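Local coordinates for RIM-binding protein, isoform F (Drosophila melanogaster, PDB 6Q9M), which couples synaptic vesicle recruitment to release sites at the active zone and carries a central array of fibronectin type III domains, at residues A[124-127]-A[128-131]; A[18-21]-A[22-25]; A[78-81]-A[82-86]; A[43-47]-A[48-52]. All blocks are in the same frame, centred on the assembly; numbering follows the deposited sequence.

Contact 1 of 4, residues A[124-127]-A[128-131]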
ATOM      1  N   PRO A 124       7.273   6.082  -0.006  1.00 49.27           N
ATOM      2  CA  PRO A 124       8.486   6.721   0.497  1.00 49.90           C
ATOM      3  C   PRO A 124       8.217   8.188   0.784  1.00 53.88           C
ATOM      4  O   PRO A 124       7.292   8.791   0.240  1.00 52.18           O
ATOM      5  CB  PRO A 124       9.485   6.556  -0.654  1.00 51.85           C
ATOM      6  CG  PRO A 124       8.651   6.405  -1.872  1.00 46.13           C
ATOM      7  CD  PRO A 124       7.362   5.754  -1.442  1.00 50.12           C
ATOM      8  N   ALA A 125       9.030   8.752   1.680  1.00 51.79           N
ATOM      9  CA  ALA A 125       9.044  10.194   1.864  1.00 47.39           C
ATOM     10  C   ALA A 125       9.796  10.890   0.744  1.00 50.72           C
ATOM     11  O   ALA A 125       9.468  12.032   0.402  1.00 61.37           O
ATOM     12  CB  ALA A 125       9.675  10.558   3.206  1.00 40.12           C
ATOM     13  N   ASN A 126      10.786  10.220   0.159  1.00 45.48           N
ATOM     14  CA  ASN A 126      11.522  10.752  -0.996  1.00 54.02           C
ATOM     15  C   ASN A 126      11.963   9.567  -1.843  1.00 56.63           C
ATOM     16  O   ASN A 126      12.738   8.724  -1.380  1.00 52.65           O
ATOM     17  CB  ASN A 126      12.731  11.586  -0.559  1.00 48.97           C
ATOM     18  CG  ASN A 126      13.429  12.250  -1.725  1.00 53.95           C
ATOM     19  OD1 ASN A 126      13.776  11.602  -2.715  1.00 53.93           O
ATOM     20  ND2 ASN A 126      13.631  13.562  -1.620  1.00 62.59           N
ATOM     21  N   SER A 127      11.478   9.497  -3.075  1.00 55.61           N
ATOM     22  CA  SER A 127      11.682   8.283  -3.853  1.00 49.45           C
ATOM     23  C   SER A 127      13.033   8.243  -4.549  1.00 54.10           C
ATOM     24  O   SER A 127      13.258   7.353  -5.374  1.00 60.07           O
ATOM     25  CB  SER A 127      10.561   8.129  -4.870  1.00 42.80           C
ATOM     26  OG  SER A 127      10.512   9.286  -5.674  1.00 59.90           O
ATOM     27  N   ASN A 128      13.926   9.183  -4.240  1.00 59.86           N
ATOM     28  CA  ASN A 128      15.316   9.103  -4.669  1.00 64.55           C
ATOM     29  C   ASN A 128      16.155   8.218  -3.758  1.00 66.01           C
ATOM     30  O   ASN A 128      17.301   7.926  -4.101  1.00 66.08           O
ATOM     31  CB  ASN A 128      15.961  10.497  -4.712  1.00 57.26           C
ATOM     32  CG  ASN A 128      15.319  11.427  -5.737  1.00 65.40           C
ATOM     33  OD1 ASN A 128      15.155  11.078  -6.908  1.00 72.25           O
ATOM     34  ND2 ASN A 128      14.984  12.631  -5.301  1.00 65.10           N
ATOM     35  N   HIS A 129      15.623   7.800  -2.613  1.00 60.49           N
ATOM     36  CA  HIS A 129      16.370   7.015  -1.639  1.00 60.91           C
ATOM     37  C   HIS A 129      16.230   5.525  -1.902  1.00 59.20           C
ATOM     38  O   HIS A 129      15.171   5.043  -2.310  1.00 55.37           O
ATOM     39  CB  HIS A 129      15.881   7.291  -0.214  1.00 59.63           C
ATOM     40  CG  HIS A 129      16.255   8.639   0.305  1.00 70.46           C
ATOM     41  ND1 HIS A 129      15.901   9.805  -0.335  1.00 76.40           N
ATOM     42  CD2 HIS A 129      16.944   9.007   1.409  1.00 78.21           C
ATOM     43  CE1 HIS A 129      16.363  10.836   0.350  1.00 81.83           C
ATOM     44  NE2 HIS A 129      16.996  10.378   1.414  1.00 78.78           N
ATOM     45  N   GLN A 130      17.290   4.788  -1.592  1.00 62.14           N
ATOM     46  CA  GLN A 130      17.143   3.352  -1.434  1.00 56.80           C
ATOM     47  C   GLN A 130      16.342   3.051  -0.173  1.00 58.54           C
ATOM     48  O   GLN A 130      16.363   3.807   0.804  1.00 54.70           O
ATOM     49  CB  GLN A 130      18.507   2.680  -1.359  1.00 56.76           C
ATOM     50  CG  GLN A 130      19.372   2.920  -2.574  1.00 58.09           C
ATOM     51  CD  GLN A 130      20.642   2.099  -2.526  1.00 73.19           C
ATOM     52  OE1 GLN A 130      20.710   0.995  -3.073  1.00 77.69           O
ATOM     53  NE2 GLN A 130      21.656   2.626  -1.860  1.00 82.64           N
ATOM     54  N   HIS A 131      15.642   1.925  -0.190  1.00 52.23           N
ATOM     55  CA  HIS A 131      14.865   1.516   0.963  1.00 55.16           C
ATOM     56  C   HIS A 131      15.241   0.094   1.351  1.00 60.44           C
ATOM     57  O   HIS A 131      15.583  -0.730   0.498  1.00 62.11           O
ATOM     58  CB  HIS A 131      13.373   1.637   0.696  1.00 47.74           C
ATOM     59  CG  HIS A 131      12.915   3.051   0.540  1.00 56.67           C
ATOM     60  ND1 HIS A 131      12.658   3.874   1.617  1.00 61.44           N
ATOM     61  CD2 HIS A 131      12.690   3.796  -0.567  1.00 53.52           C
ATOM     62  CE1 HIS A 131      12.278   5.061   1.178  1.00 57.28           C
ATOM     63  NE2 HIS A 131      12.294   5.040  -0.143  1.00 56.28           N
TER
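Asn-126 sets its side chain against the imidazole of His-129, the two crossing at about a right angle with amide and ring planes 58° apart. CB of Asn-126 lies 3.6 Å from ND1 of His-129, and the amide oxygen lies in the ring plane at its edge. That same oxygen is already engaged: OD1 of Asn-126 accepts from the backbone N of Asn-128 at 2.9 Å, with the donor in the carbonyl plane. The bond depends on a first torsion that swings CG away from the backbone N (chi1 -175°), letting the amide reach forward over the turn. Backbone closure follows from N of His-129, which donates to O of Asn-126 at 3.3 Å from above the carbonyl plane. One asparagine thus starts both an Asx turn, through OD1, and a type I beta turn, through O. At the open end of the loop, NE2 of His-131 lies 3.2 Å from CB of Pro-124, an oblique approach that brings the two ends together. The amide of Asn-128 is tied by ND2 to O of Leu-14, and OG of Ser-127 bonds to N of Thr-93. The turn joins strands 118-123 and 131-135 in the second fibronectin domain, while Pro-124, Ala-125 and Asn-126 rest on Thr-93, Ile-95 and Met-94 of strand 93-96 in the first.

Contact 2 of 4, residues A[18-21]-A[22-25]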
ATOM      1  N   ARG A  18      13.798  25.419  -6.146  1.00 63.24           N
ATOM      2  CA  ARG A  18      13.627  26.651  -5.386  1.00 62.51           C
ATOM      3  C   ARG A  18      12.291  26.627  -4.663  1.00 65.54           C
ATOM      4  O   ARG A  18      11.297  26.109  -5.179  1.00 60.77           O
ATOM      5  CB  ARG A  18      13.655  27.885  -6.295  1.00 70.46           C
ATOM      6  CG  ARG A  18      15.013  28.322  -6.798  1.00 80.27           C
ATOM      7  CD  ARG A  18      14.952  29.756  -7.302  1.00 87.94           C
ATOM      8  NE  ARG A  18      14.783  30.745  -6.237  1.00 89.80           N
ATOM      9  CZ  ARG A  18      14.740  32.055  -6.458  1.00 94.26           C
ATOM     10  NH1 ARG A  18      14.594  32.917  -5.453  1.00 93.16           N
ATOM     11  NH2 ARG A  18      14.850  32.500  -7.701  1.00 94.62           N
ATOM     12  N   GLN A  19      12.260  27.250  -3.489  1.00 68.89           N
ATOM     13  CA  GLN A  19      11.028  27.410  -2.728  1.00 71.15           C
ATOM     14  C   GLN A  19      10.773  28.895  -2.523  1.00 69.31           C
ATOM     15  O   GLN A  19      11.640  29.614  -2.015  1.00 72.91           O
ATOM     16  CB  GLN A  19      11.089  26.680  -1.380  1.00 76.82           C
ATOM     17  CG  GLN A  19       9.855  26.900  -0.508  1.00 80.09           C
ATOM     18  CD  GLN A  19       9.341  25.617   0.122  1.00 80.22           C
ATOM     19  OE1 GLN A  19      10.119  24.791   0.607  1.00 83.35           O
ATOM     20  NE2 GLN A  19       8.024  25.438   0.110  1.00 75.07           N
ATOM     21  N   LEU A  20       9.592  29.349  -2.928  1.00 69.61           N
ATOM     22  CA  LEU A  20       9.145  30.728  -2.758  1.00 78.66           C
ATOM     23  C   LEU A  20       7.919  30.729  -1.850  1.00 84.46           C
ATOM     24  O   LEU A  20       7.449  29.681  -1.412  1.00 84.62           O
ATOM     25  CB  LEU A  20       8.841  31.393  -4.105  1.00 78.44           C
ATOM     26  CG  LEU A  20       9.935  31.287  -5.171  1.00 79.31           C
ATOM     27  CD1 LEU A  20       9.410  31.815  -6.490  1.00 81.52           C
ATOM     28  CD2 LEU A  20      11.174  32.057  -4.754  1.00 83.93           C
ATOM     29  N   ASN A  21       7.409  31.921  -1.540  1.00 90.15           N
ATOM     30  CA  ASN A  21       6.452  32.037  -0.444  1.00 92.46           C
ATOM     31  C   ASN A  21       5.201  31.214  -0.708  1.00 83.79           C
ATOM     32  O   ASN A  21       4.742  30.483   0.174  1.00 80.38           O
ATOM     33  CB  ASN A  21       6.086  33.490  -0.220  1.00105.89           C
ATOM     34  CG  ASN A  21       5.235  33.693   1.021  1.00121.21           C
ATOM     35  OD1 ASN A  21       5.342  32.936   1.985  1.00125.53           O
ATOM     36  ND2 ASN A  21       4.380  34.709   1.002  1.00129.35           N
ATOM     37  N   LYS A  22       4.645  31.292  -1.924  1.00 78.65           N
ATOM     38  CA  LYS A  22       3.508  30.449  -2.267  1.00 78.85           C
ATOM     39  C   LYS A  22       3.704  29.708  -3.585  1.00 72.18           C
ATOM     40  O   LYS A  22       2.736  29.428  -4.312  1.00 76.20           O
ATOM     41  CB  LYS A  22       2.201  31.225  -2.285  1.00 95.28           C
ATOM     42  CG  LYS A  22       2.220  32.684  -2.689  1.00115.92           C
ATOM     43  CD  LYS A  22       2.293  32.929  -4.155  1.00119.04           C
ATOM     44  CE  LYS A  22       2.385  34.417  -4.487  1.00115.30           C
ATOM     45  NZ  LYS A  22       2.666  34.670  -5.897  1.00109.78           N
ATOM     46  N   SER A  23       4.947  29.345  -3.903  1.00 66.61           N
ATOM     47  CA  SER A  23       5.231  28.599  -5.125  1.00 63.07           C
ATOM     48  C   SER A  23       6.536  27.832  -4.948  1.00 67.41           C
ATOM     49  O   SER A  23       7.329  28.122  -4.040  1.00 72.07           O
ATOM     50  CB  SER A  23       5.315  29.537  -6.337  1.00 64.91           C
ATOM     51  OG  SER A  23       6.305  30.539  -6.165  1.00 71.34           O
ATOM     52  N   VAL A  24       6.724  26.809  -5.790  1.00 57.10           N
ATOM     53  CA  VAL A  24       7.939  25.991  -5.787  1.00 59.11           C
ATOM     54  C   VAL A  24       8.332  25.679  -7.223  1.00 59.84           C
ATOM     55  O   VAL A  24       7.470  25.508  -8.091  1.00 63.51           O
ATOM     56  CB  VAL A  24       7.792  24.677  -4.975  1.00 60.41           C
ATOM     57  CG1 VAL A  24       7.674  24.940  -3.488  1.00 59.80           C
ATOM     58  CG2 VAL A  24       6.623  23.842  -5.491  1.00 51.61           C
ATOM     59  N   LEU A  25       9.639  25.595  -7.462  1.00 57.55           N
ATOM     60  CA  LEU A  25      10.193  25.178  -8.742  1.00 62.85           C
ATOM     61  C   LEU A  25      10.865  23.815  -8.585  1.00 64.24           C
ATOM     62  O   LEU A  25      11.731  23.644  -7.721  1.00 62.07           O
ATOM     63  CB  LEU A  25      11.184  26.223  -9.240  1.00 69.20           C
ATOM     64  CG  LEU A  25      11.926  25.964 -10.539  1.00 70.09           C
ATOM     65  CD1 LEU A  25      10.993  26.103 -11.728  1.00 72.25           C
ATOM     66  CD2 LEU A  25      13.101  26.913 -10.663  1.00 66.22           C
TER
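Two torsions bring Gln-19 and Val-24 together: CG of Gln-19 extends opposite the main-chain nitrogen (chi1 176°), and a bend at the next bond (chi2 135°) turns the amide toward Val-24. NE2 of Gln-19 then lies 3.6 Å from CG1 of Val-24, the two side chains running side by side and pointing the same way. The contact is a van der Waals one, an amide nitrogen resting on a methyl. These residues form a non-hydrogen-bonded antiparallel pair, whose side chains project from the sheet on the same face.

Next to it, the backbone carries the pairing. Arg-18 and Leu-25 make a hydrogen-bonded pair, N of Leu-25 donating to O of Arg-18 at 2.9 Å and N of Arg-18 to O of Leu-25 at 3.1 Å. O of Arg-18 also receives a CA-H contact from Val-24. CB of Arg-18 and CB of Leu-25 touch lightly at 4.2 Å, on the face shared with Leu-20 and Ser-23. Nearer the turn, N of Leu-20 donates to O of Ser-23 at 2.8 Å. The hydroxyl OG of Ser-23 meets CD1 of Leu-20 at 3.4 Å and lies equally close to its CB, tucked against the leucine.

Asn-21 and Lys-22 round the tip of this hairpin, which links strands 12-20 and 23-29 of the first fibronectin domain. Strand 61-65 continues the sheet beyond strand 23-29, with Val-24 bonded to Ile-64 through the backbone, while Gln-19 and Val-24 both touch Ile-96 of strand 93-96 in the facing sheet.

Contact 3 of 4, residues A[78-81]-A[82-86]; sequences RSVT and QNRQT
The guanidinium of Arg-84 presents one face to CG1 of Val-80, which stands 3.8 Å above its plane and is offset toward the rim. Bends at chi2 and chi3 fold the arginine back over the turn to make this possible. A second guanidinium, that of Arg-78, has OG1 of Thr-86 near its plane at the edge; its charge is met elsewhere, by a salt bridge from NE to Asp-89 and a cation-pi contact with Tyr-45. Between the two arginines, CG2 of Val-80 and CG2 of Thr-86 lie 3.8 Å apart, their side chains side by side and pointing the same way.

The backbone closes at Thr-81. Its N donates to O of Gln-85 at 2.8 Å, nearly in line with the carbonyl, and its O accepts from N of Arg-84 at 3.0 Å, from well above the carbonyl plane. CA of Thr-86 adds a C-H contact to O of Ser-79 at 3.0 Å. The placement of the Thr-81 hydroxyl against the Asn-83 amide is doubtful in the model, so an Asx turn from Asn-83 to N of Gln-85 remains tentative.

Thr-81 to Arg-84 form a type I turn, whose last residue, Arg-84, has a left-handed backbone (76°/15°) before Gln-85 pairs back to Thr-81. This is the three-residue hairpin loop of a type I turn with a G1 beta bulge, placed here in the F-G loop of a fibronectin type III domain.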
ATOM      1  N   ARG A  78       3.820  12.031 -12.367  1.00 50.82           N
ATOM      2  CA  ARG A  78       3.337  10.817 -12.997  1.00 47.77           C
ATOM      3  C   ARG A  78       3.604  10.866 -14.487  1.00 59.07           C
ATOM      4  O   ARG A  78       3.356  11.891 -15.136  1.00 58.09           O
ATOM      5  CB  ARG A  78       1.840  10.637 -12.769  1.00 45.16           C
ATOM      6  CG  ARG A  78       1.457  10.415 -11.329  1.00 45.04           C
ATOM      7  CD  ARG A  78       0.041   9.896 -11.220  1.00 47.47           C
ATOM      8  NE  ARG A  78      -0.579  10.418 -10.014  1.00 61.71           N
ATOM      9  CZ  ARG A  78      -1.831  10.183  -9.643  1.00 68.02           C
ATOM     10  NH1 ARG A  78      -2.615   9.413 -10.391  1.00 72.34           N
ATOM     11  NH2 ARG A  78      -2.288  10.721  -8.517  1.00 61.06           N
ATOM     12  N   SER A  79       4.103   9.749 -15.013  1.00 58.20           N
ATOM     13  CA  SER A  79       4.206   9.553 -16.447  1.00 54.95           C
ATOM     14  C   SER A  79       2.824   9.267 -17.005  1.00 61.62           C
ATOM     15  O   SER A  79       2.064   8.490 -16.430  1.00 64.26           O
ATOM     16  CB  SER A  79       5.129   8.374 -16.761  1.00 56.40           C
ATOM     17  OG  SER A  79       6.487   8.674 -16.506  1.00 58.86           O
ATOM     18  N   VAL A  80       2.511   9.858 -18.149  1.00 62.91           N
ATOM     19  CA  VAL A  80       1.249   9.605 -18.830  1.00 64.44           C
ATOM     20  C   VAL A  80       1.570   9.060 -20.211  1.00 72.34           C
ATOM     21  O   VAL A  80       2.416   9.621 -20.917  1.00 74.59           O
ATOM     22  CB  VAL A  80       0.377  10.868 -18.929  1.00 64.74           C
ATOM     23  CG1 VAL A  80      -0.963  10.521 -19.541  1.00 73.62           C
ATOM     24  CG2 VAL A  80       0.177  11.488 -17.548  1.00 59.67           C
ATOM     25  N   THR A  81       0.945   7.937 -20.563  1.00 70.82           N
ATOM     26  CA  THR A  81       1.112   7.341 -21.877  1.00 66.82           C
ATOM     27  C   THR A  81       0.051   7.912 -22.821  1.00 87.23           C
ATOM     28  O   THR A  81      -0.828   8.674 -22.414  1.00 84.98           O
ATOM     29  CB  THR A  81       1.027   5.820 -21.789  1.00 75.94           C
ATOM     30  OG1 THR A  81      -0.315   5.446 -21.474  1.00 78.29           O
ATOM     31  CG2 THR A  81       1.953   5.286 -20.700  1.00 65.46           C
ATOM     32  N   GLN A  82       0.095   7.509 -24.095  1.00 84.88           N
ATOM     33  CA  GLN A  82      -0.938   7.968 -25.016  1.00 88.66           C
ATOM     34  C   GLN A  82      -2.304   7.396 -24.658  1.00100.18           C
ATOM     35  O   GLN A  82      -3.310   8.111 -24.735  1.00110.54           O
ATOM     36  CB  GLN A  82      -0.579   7.615 -26.462  1.00 97.54           C
ATOM     37  CG  GLN A  82      -1.531   8.239 -27.479  1.00 94.01           C
ATOM     38  CD  GLN A  82      -1.027   8.138 -28.904  1.00104.12           C
ATOM     39  OE1 GLN A  82      -0.235   7.256 -29.229  1.00102.73           O
ATOM     40  NE2 GLN A  82      -1.483   9.049 -29.763  1.00106.70           N
ATOM     41  N   ASN A  83      -2.372   6.114 -24.275  1.00100.42           N
ATOM     42  CA  ASN A  83      -3.653   5.566 -23.826  1.00104.66           C
ATOM     43  C   ASN A  83      -4.137   6.186 -22.517  1.00 97.27           C
ATOM     44  O   ASN A  83      -5.200   5.792 -22.026  1.00 82.70           O
ATOM     45  CB  ASN A  83      -3.606   4.033 -23.720  1.00110.82           C
ATOM     46  CG  ASN A  83      -2.306   3.509 -23.139  1.00110.72           C
ATOM     47  OD1 ASN A  83      -1.768   4.073 -22.187  1.00 98.90           O
ATOM     48  ND2 ASN A  83      -1.811   2.409 -23.694  1.00120.73           N
ATOM     49  N   ARG A  84      -3.378   7.122 -21.949  1.00 91.08           N
ATOM     50  CA  ARG A  84      -3.646   7.852 -20.699  1.00 93.98           C
ATOM     51  C   ARG A  84      -3.372   6.994 -19.466  1.00 85.39           C
ATOM     52  O   ARG A  84      -3.816   7.361 -18.365  1.00 84.24           O
ATOM     53  CB  ARG A  84      -5.064   8.436 -20.628  1.00 99.30           C
ATOM     54  CG  ARG A  84      -5.507   9.213 -21.881  1.00108.81           C
ATOM     55  CD  ARG A  84      -4.578  10.373 -22.224  1.00111.58           C
ATOM     56  NE  ARG A  84      -4.728  11.495 -21.301  1.00113.35           N
ATOM     57  CZ  ARG A  84      -3.901  12.537 -21.244  1.00115.85           C
ATOM     58  NH1 ARG A  84      -2.866  12.619 -22.074  1.00115.89           N
ATOM     59  NH2 ARG A  84      -4.118  13.507 -20.363  1.00114.67           N
ATOM     60  N   GLN A  85      -2.675   5.865 -19.607  1.00 80.06           N
ATOM     61  CA  GLN A  85      -2.217   5.132 -18.436  1.00 79.49           C
ATOM     62  C   GLN A  85      -1.076   5.890 -17.758  1.00 77.70           C
ATOM     63  O   GLN A  85      -0.288   6.581 -18.409  1.00 85.65           O
ATOM     64  CB  GLN A  85      -1.722   3.742 -18.841  1.00 83.04           C
ATOM     65  CG  GLN A  85      -2.773   2.646 -18.851  1.00 97.32           C
ATOM     66  CD  GLN A  85      -2.163   1.260 -19.066  1.00113.26           C
ATOM     67  OE1 GLN A  85      -1.612   0.971 -20.131  1.00120.77           O
ATOM     68  NE2 GLN A  85      -2.264   0.397 -18.054  1.00114.06           N
ATOM     69  N   THR A  86      -0.993   5.766 -16.435  1.00 76.84           N
ATOM     70  CA  THR A  86      -0.049   6.555 -15.650  1.00 73.64           C
ATOM     71  C   THR A  86       0.765   5.660 -14.721  1.00 69.04           C
ATOM     72  O   THR A  86       0.405   4.512 -14.456  1.00 69.26           O
ATOM     73  CB  THR A  86      -0.741   7.643 -14.808  1.00 72.23           C
ATOM     74  OG1 THR A  86      -1.640   7.035 -13.874  1.00 77.21           O
ATOM     75  CG2 THR A  86      -1.514   8.619 -15.691  1.00 78.05           C
TER

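Contact 4 of 4, residues A[43-47]-A[48-52]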
ATOM      1  N   HIS A  43       2.339  14.570 -15.353  1.00 55.83           N
ATOM      2  CA  HIS A  43       1.317  15.139 -14.486  1.00 52.48           C
ATOM      3  C   HIS A  43       1.971  15.460 -13.150  1.00 56.24           C
ATOM      4  O   HIS A  43       2.520  14.565 -12.495  1.00 54.93           O
ATOM      5  CB  HIS A  43       0.161  14.165 -14.274  1.00 50.92           C
ATOM      6  CG  HIS A  43      -0.830  14.132 -15.388  1.00 53.07           C
ATOM      7  ND1 HIS A  43      -0.732  14.939 -16.499  1.00 62.58           N
ATOM      8  CD2 HIS A  43      -1.948  13.388 -15.562  1.00 59.75           C
ATOM      9  CE1 HIS A  43      -1.751  14.701 -17.309  1.00 61.65           C
ATOM     10  NE2 HIS A  43      -2.502  13.761 -16.765  1.00 63.43           N
ATOM     11  N   VAL A  44       1.923  16.727 -12.748  1.00 48.61           N
ATOM     12  CA  VAL A  44       2.500  17.161 -11.481  1.00 47.34           C
ATOM     13  C   VAL A  44       1.377  17.322 -10.473  1.00 52.36           C
ATOM     14  O   VAL A  44       0.398  18.034 -10.731  1.00 59.89           O
ATOM     15  CB  VAL A  44       3.287  18.465 -11.644  1.00 50.26           C
ATOM     16  CG1 VAL A  44       4.009  18.788 -10.352  1.00 45.04           C
ATOM     17  CG2 VAL A  44       4.274  18.317 -12.789  1.00 57.95           C
ATOM     18  N   TYR A  45       1.508  16.648  -9.334  1.00 53.80           N
ATOM     19  CA  TYR A  45       0.519  16.688  -8.265  1.00 54.67           C
ATOM     20  C   TYR A  45       1.103  17.325  -7.016  1.00 56.00           C
ATOM     21  O   TYR A  45       2.297  17.187  -6.727  1.00 56.17           O
ATOM     22  CB  TYR A  45       0.023  15.296  -7.910  1.00 52.49           C
ATOM     23  CG  TYR A  45      -0.745  14.625  -9.020  1.00 54.56           C
ATOM     24  CD1 TYR A  45      -0.079  14.035 -10.085  1.00 58.98           C
ATOM     25  CD2 TYR A  45      -2.130  14.584  -9.005  1.00 49.50           C
ATOM     26  CE1 TYR A  45      -0.765  13.426 -11.099  1.00 61.34           C
ATOM     27  CE2 TYR A  45      -2.824  13.971 -10.024  1.00 58.69           C
ATOM     28  CZ  TYR A  45      -2.133  13.390 -11.067  1.00 61.45           C
ATOM     29  OH  TYR A  45      -2.804  12.770 -12.095  1.00 74.67           O
ATOM     30  N   VAL A  46       0.240  18.007  -6.263  1.00 59.38           N
ATOM     31  CA  VAL A  46       0.577  18.514  -4.938  1.00 55.44           C
ATOM     32  C   VAL A  46      -0.537  18.076  -3.996  1.00 55.43           C
ATOM     33  O   VAL A  46      -1.711  18.392  -4.228  1.00 63.22           O
ATOM     34  CB  VAL A  46       0.745  20.047  -4.934  1.00 57.41           C
ATOM     35  CG1 VAL A  46       0.985  20.564  -3.535  1.00 55.52           C
ATOM     36  CG2 VAL A  46       1.903  20.459  -5.839  1.00 55.41           C
ATOM     37  N   ASP A  47      -0.172  17.333  -2.955  1.00 53.67           N
ATOM     38  CA  ASP A  47      -1.124  16.693  -2.046  1.00 55.65           C
ATOM     39  C   ASP A  47      -2.280  16.058  -2.811  1.00 62.29           C
ATOM     40  O   ASP A  47      -3.450  16.223  -2.470  1.00 70.81           O
ATOM     41  CB  ASP A  47      -1.641  17.670  -0.995  1.00 59.66           C
ATOM     42  CG  ASP A  47      -0.533  18.522  -0.391  1.00 68.43           C
ATOM     43  OD1 ASP A  47       0.612  18.031  -0.302  1.00 66.73           O
ATOM     44  OD2 ASP A  47      -0.806  19.687  -0.013  1.00 71.90           O
ATOM     45  N   GLY A  48      -1.947  15.344  -3.882  1.00 62.85           N
ATOM     46  CA  GLY A  48      -2.944  14.621  -4.640  1.00 62.80           C
ATOM     47  C   GLY A  48      -3.692  15.409  -5.696  1.00 66.99           C
ATOM     48  O   GLY A  48      -4.441  14.803  -6.470  1.00 66.56           O
ATOM     49  N   VAL A  49      -3.541  16.734  -5.755  1.00 65.56           N
ATOM     50  CA  VAL A  49      -4.259  17.564  -6.723  1.00 67.27           C
ATOM     51  C   VAL A  49      -3.355  17.832  -7.924  1.00 63.64           C
ATOM     52  O   VAL A  49      -2.199  18.244  -7.763  1.00 60.41           O
ATOM     53  CB  VAL A  49      -4.719  18.884  -6.080  1.00 72.77           C
ATOM     54  CG1 VAL A  49      -5.356  19.792  -7.114  1.00 75.41           C
ATOM     55  CG2 VAL A  49      -5.681  18.616  -4.937  1.00 74.06           C
ATOM     56  N   LEU A  50      -3.883  17.612  -9.127  1.00 64.03           N
ATOM     57  CA  LEU A  50      -3.124  17.872 -10.352  1.00 63.78           C
ATOM     58  C   LEU A  50      -2.960  19.376 -10.562  1.00 59.83           C
ATOM     59  O   LEU A  50      -3.937  20.121 -10.501  1.00 60.05           O
ATOM     60  CB  LEU A  50      -3.826  17.242 -11.558  1.00 63.12           C
ATOM     61  CG  LEU A  50      -3.302  17.588 -12.959  1.00 67.10           C
ATOM     62  CD1 LEU A  50      -1.807  17.345 -13.069  1.00 68.58           C
ATOM     63  CD2 LEU A  50      -4.044  16.796 -14.024  1.00 69.45           C
ATOM     64  N   LYS A  51      -1.723  19.825 -10.787  1.00 57.66           N
ATOM     65  CA  LYS A  51      -1.423  21.250 -10.876  1.00 62.54           C
ATOM     66  C   LYS A  51      -0.855  21.700 -12.214  1.00 68.95           C
ATOM     67  O   LYS A  51      -1.230  22.765 -12.702  1.00 71.80           O
ATOM     68  CB  LYS A  51      -0.450  21.640  -9.764  1.00 65.45           C
ATOM     69  CG  LYS A  51      -0.976  21.322  -8.379  1.00 65.90           C
ATOM     70  CD  LYS A  51      -2.086  22.275  -7.973  1.00 72.60           C
ATOM     71  CE  LYS A  51      -1.526  23.611  -7.493  1.00 79.53           C
ATOM     72  NZ  LYS A  51      -2.606  24.608  -7.254  1.00 90.35           N
ATOM     73  N   VAL A  52       0.034  20.933 -12.844  1.00 71.18           N
ATOM     74  CA  VAL A  52       0.562  21.353 -14.136  1.00 71.15           C
ATOM     75  C   VAL A  52       0.872  20.119 -14.965  1.00 68.50           C
ATOM     76  O   VAL A  52       1.187  19.050 -14.435  1.00 71.16           O
ATOM     77  CB  VAL A  52       1.798  22.280 -13.997  1.00 71.91           C
ATOM     78  CG1 VAL A  52       2.864  21.647 -13.191  1.00 68.19           C
ATOM     79  CG2 VAL A  52       2.345  22.669 -15.361  1.00 81.01           C
TER
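Val-44 and Val-46 hold the hairpin through four backbone hydrogen bonds. O of Val-44 accepts from N of Lys-51 at 2.8 Å, while N of Val-44 donates to O of Val-52 at 3.0 Å. One residue thus faces two, a beta bulge at which Lys-51 adopts a helical backbone (-119°/-40°). Toward the tip, Val-46 and Val-49 exchange a pair of bonds, each 2.9 Å between N of one and O of the other, closing a type I' turn. Asp-47 and Gly-48 occupy its two left-handed positions, and the carboxylate of Asp-47 is held by His-73 and N of Arg-74.

Packing is organised by Leu-50. Its CD2 stands over the centre of the His-43 imidazole, 4.3 Å from the centroid and 7° off the normal, a CH-pi contact; CD1 lies over one face of Tyr-45 and also against O of Val-44 and CB of His-43. CB of Leu-50 touches CE2 of Tyr-45 at 3.7 Å, and O of Gly-48 sits at the ring edge, 3.4 Å from CD2 of Tyr-45. On the sheet face of Val-44 and Val-52, CG1 of Val-52 meets CB of Val-44 at 3.6 Å; the aliphatic part of Lys-51 crosses Val-46 obliquely.

Strand 49-55 edges its sheet, strand 39-46 lying between it and strand 73-81. Val-44 and Val-46 turn inward to Ile-64 of strand 61-65, in the facing sheet.

In the fold
Contacts 2, 3 and 4 belong to the first fibronectin type III domain, whose two sheets they sample. Contacts 3 and 4 touch across neighbouring strands: N of Arg-78 lies 2.9 Å from O of His-43, a probable hydrogen bond, and CG2 of Val-80 packs 3.5 Å from CD2 of His-43. Contact 2 lies in the facing sheet, its centre about 15 Å from that of contact 4 and its nearest atoms about 6 Å away. Contact 1 comes from the second domain, with centres about 19 to 22 Å from the others; it faces the first domain, where Arg-74 bonds to O of Pro-124. Together they illustrate how tight turns occur at strand ends within a sandwich and also at the join between two.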